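Local coordinates for Aureochrome1-like protein (Ochromonas danica, PDB 6I20), which probably senses blue light through a LOV-type PAS domain that binds flavin mononucleotide, at residues 17-22 against 35-40. Numbering follows the deposited sequence.
With FMN (flavin mononucleotide), chain E; EDO (1,2-ethanediol), chain G.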
loop_
_atom_site.group_PDB
_atom_site.type_symbol
_atom_site.label_atom_id
_atom_site.label_comp_id
_atom_site.label_asym_id
_atom_site.label_seq_id
_atom_site.Cartn_x
_atom_site.Cartn_y
_atom_site.Cartn_z
ATOM N N ASN A 17 -2.740 6.176 6.987
ATOM C CA ASN A 17 -1.793 5.045 6.829
ATOM C C ASN A 17 -1.417 4.986 5.361
ATOM O O ASN A 17 -2.250 4.711 4.520
ATOM C CB ASN A 17 -2.448 3.691 7.176
ATOM C CG ASN A 17 -3.100 3.689 8.519
ATOM O OD1 ASN A 17 -2.654 4.373 9.438
ATOM N ND2 ASN A 17 -4.175 2.927 8.644
ATOM N N PHE A 18 -0.157 5.218 5.029
ATOM C CA PHE A 18 0.242 5.154 3.656
ATOM C C PHE A 18 1.742 4.965 3.557
ATOM O O PHE A 18 2.489 5.233 4.508
ATOM C CB PHE A 18 -0.215 6.419 2.881
ATOM C CG PHE A 18 0.496 7.683 3.299
ATOM C CD1 PHE A 18 0.025 8.414 4.391
ATOM C CD2 PHE A 18 1.674 8.105 2.664
ATOM C CE1 PHE A 18 0.683 9.566 4.813
ATOM C CE2 PHE A 18 2.333 9.256 3.102
ATOM C CZ PHE A 18 1.849 9.957 4.196
ATOM N N VAL A 19 2.142 4.543 2.349
ATOM C CA VAL A 19 3.532 4.462 1.945
ATOM C C VAL A 19 3.688 5.016 0.542
ATOM O O VAL A 19 2.719 5.105 -0.216
ATOM C CB VAL A 19 4.093 3.014 1.957
ATOM C CG1 VAL A 19 4.018 2.426 3.351
ATOM C CG2 VAL A 19 3.402 2.144 0.967
ATOM N N ILE A 20 4.912 5.410 0.225
ATOM C CA ILE A 20 5.321 5.831 -1.113
ATOM C C ILE A 20 6.433 4.880 -1.562
ATOM O O ILE A 20 7.382 4.655 -0.787
ATOM C CB ILE A 20 5.880 7.280 -1.090
ATOM C CG1 ILE A 20 4.894 8.219 -0.379
ATOM C CG2 ILE A 20 6.163 7.736 -2.502
ATOM C CD1 ILE A 20 3.544 8.283 -1.052
ATOM N N SER A 21 6.331 4.349 -2.790
ATOM C CA SER A 21 7.381 3.491 -3.339
ATOM C C SER A 21 8.044 4.181 -4.519
ATOM O O SER A 21 7.511 5.168 -5.062
ATOM C CB SER A 21 6.837 2.136 -3.799
ATOM O OG SER A 21 6.150 2.248 -5.053
ATOM N N ASP A 22 9.200 3.692 -4.914
ATOM C CA ASP A 22 9.959 4.221 -6.046
ATOM C C ASP A 22 10.287 3.115 -7.040
ATOM O O ASP A 22 11.188 2.314 -6.793
ATOM C CB ASP A 22 11.242 4.912 -5.570
ATOM C CG ASP A 22 12.015 5.619 -6.698
ATOM O OD1 ASP A 22 11.807 5.325 -7.888
ATOM O OD2 ASP A 22 12.856 6.492 -6.376
ATOM N N GLN A 35 3.502 7.323 9.988
ATOM C CA GLN A 35 3.340 6.800 11.325
ATOM C C GLN A 35 2.184 5.838 11.447
ATOM O O GLN A 35 2.288 4.832 12.121
ATOM C CB GLN A 35 3.214 7.941 12.366
ATOM C CG GLN A 35 3.067 7.417 13.794
ATOM C CD GLN A 35 4.280 6.645 14.251
ATOM O OE1 GLN A 35 5.375 7.225 14.292
ATOM N NE2 GLN A 35 4.121 5.329 14.549
ATOM N N GLY A 36 1.082 6.146 10.783
ATOM C CA GLY A 36 -0.093 5.292 10.833
ATOM C C GLY A 36 0.199 3.910 10.279
ATOM O O GLY A 36 -0.290 2.917 10.815
ATOM N N PHE A 37 0.935 3.854 9.179
ATOM C CA PHE A 37 1.347 2.561 8.603
ATOM C C PHE A 37 2.181 1.763 9.597
ATOM O O PHE A 37 1.992 0.547 9.779
ATOM C CB PHE A 37 2.128 2.764 7.324
ATOM C CG PHE A 37 2.627 1.500 6.683
ATOM C CD1 PHE A 37 1.825 0.788 5.803
ATOM C CD2 PHE A 37 3.903 1.044 6.931
ATOM C CE1 PHE A 37 2.276 -0.371 5.200
ATOM C CE2 PHE A 37 4.348 -0.123 6.318
ATOM C CZ PHE A 37 3.555 -0.819 5.452
ATOM N N LEU A 38 3.097 2.429 10.265
ATOM C CA LEU A 38 3.956 1.766 11.255
ATOM C C LEU A 38 3.120 1.218 12.390
ATOM O O LEU A 38 3.349 0.102 12.860
ATOM C CB LEU A 38 5.042 2.706 11.758
ATOM C CG LEU A 38 5.923 3.356 10.707
ATOM C CD1 LEU A 38 6.874 4.335 11.365
ATOM C CD2 LEU A 38 6.650 2.347 9.831
ATOM N N THR A 39 2.174 2.005 12.894
ATOM C CA THR A 39 1.338 1.563 13.991
ATOM C C THR A 39 0.429 0.407 13.587
ATOM O O THR A 39 0.304 -0.570 14.344
ATOM C CB THR A 39 0.528 2.714 14.544
ATOM O OG1 THR A 39 1.468 3.701 14.986
ATOM C CG2 THR A 39 -0.350 2.269 15.711
ATOM N N LEU A 40 -0.136 0.496 12.399
ATOM C CA LEU A 40 -1.023 -0.560 11.872
ATOM C C LEU A 40 -0.278 -1.884 11.762
ATOM O O LEU A 40 -0.796 -2.918 12.150
ATOM C CB LEU A 40 -1.547 -0.161 10.492
ATOM C CG LEU A 40 -2.264 -1.237 9.679
ATOM C CD1 LEU A 40 -3.542 -1.643 10.406
ATOM C CD2 LEU A 40 -2.542 -0.693 8.275
HETATM N N1 FMN E . 0.779 -5.246 -0.722
HETATM C C2 FMN E . 0.161 -5.575 0.433
HETATM O O2 FMN E . -0.107 -6.782 0.637
HETATM N N3 FMN E . -0.165 -4.669 1.387
HETATM C C4 FMN E . 0.090 -3.334 1.233
HETATM O O4 FMN E . -0.292 -2.515 2.112
HETATM C C4A FMN E . 0.772 -2.937 0.048
HETATM N N5 FMN E . 1.078 -1.616 -0.156
HETATM C C5A FMN E . 1.648 -1.278 -1.338
HETATM C C6 FMN E . 1.961 0.073 -1.601
HETATM C C7 FMN E . 2.532 0.467 -2.766
HETATM C C7M FMN E . 2.828 1.960 -3.033
HETATM C C8 FMN E . 2.849 -0.496 -3.784
HETATM C C8M FMN E . 3.465 -0.075 -5.079
HETATM C C9 FMN E . 2.559 -1.819 -3.553
HETATM C C9A FMN E . 1.949 -2.244 -2.381
HETATM N N10 FMN E . 1.709 -3.617 -2.120
HETATM C C10 FMN E . 1.072 -3.948 -0.959
HETATM C "C1'" FMN E . 1.897 -4.627 -3.155
HETATM C "C2'" FMN E . 3.279 -5.285 -3.208
HETATM O "O2'" FMN E . 4.267 -4.297 -2.876
HETATM C "C3'" FMN E . 3.538 -5.801 -4.615
HETATM O "O3'" FMN E . 3.384 -4.762 -5.598
HETATM C "C4'" FMN E . 2.687 -6.981 -5.026
HETATM O "O4'" FMN E . 2.819 -7.996 -4.015
HETATM C "C5'" FMN E . 3.184 -7.575 -6.386
HETATM O "O5'" FMN E . 4.649 -7.537 -6.453
HETATM P P FMN E . 5.359 -8.614 -7.422
HETATM O O1P FMN E . 6.816 -8.430 -7.247
HETATM O O2P FMN E . 4.880 -9.938 -6.993
HETATM O O3P FMN E . 4.850 -8.232 -8.806
HETATM C C1 EDO G . 0.602 6.016 16.537
HETATM O O1 EDO G . 0.573 7.077 17.503
HETATM C C2 EDO G . -0.733 5.949 15.807
HETATM O O2 EDO G . -0.578 6.123 14.392
#
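Phe-37 sends its CG anti to the backbone N (chi1 178°), and Val-19 turns CG1 to lie beside its own N (chi1 -61°); together these torsions set a methyl against the face of a phenyl ring. CG1 of Val-19 stands 3.5 Å from the centroid of the Phe-37 ring and almost on its normal, 6° away, so that all six ring carbons are at nearly equal range: a CH-pi contact over the centre of the face. The beta-branch of valine suits this place because its two methyls serve two partners. While CG1 meets the ring, CG2 lies 3.6 Å from C6 of the flavin, making Val-19 a spacer between helix 35-41 and the isoalloxazine in the core of the PAS fold. The backbone O of Phe-18 adds a contact of 3.8 Å to CB of Phe-37.

Asn-17 packs against the helix backbone. Its OD1 is 3.0 Å from C of Gly-36 and 3.1 Å from O of Gly-36, two acceptors set close without bonding. Gly-36 lies in the first turn of helix 35-41, and a CB there would run into OD1; glycine leaves room for the amide. ND2 is 4.0 Å from CD2 of Leu-40, the two side chains crossing at about a right angle, and it donates a weak hydrogen bond to the backbone O of Gln-116. The hydroxyl of Ser-34 ties both segments, being hydrogen-bonded to the backbone N of Phe-18 and of Phe-37.

With an alanine at Phe-37 the ring is gone, and a gap would probably open over CG1 of Val-19. Helix and strand thus meet through one CH-pi pair, the close fit of Asn-17 at Gly-36 and the two bonds of Ser-34, while Val-19 gives the dimethylbenzene side of the flavin an apolar wall.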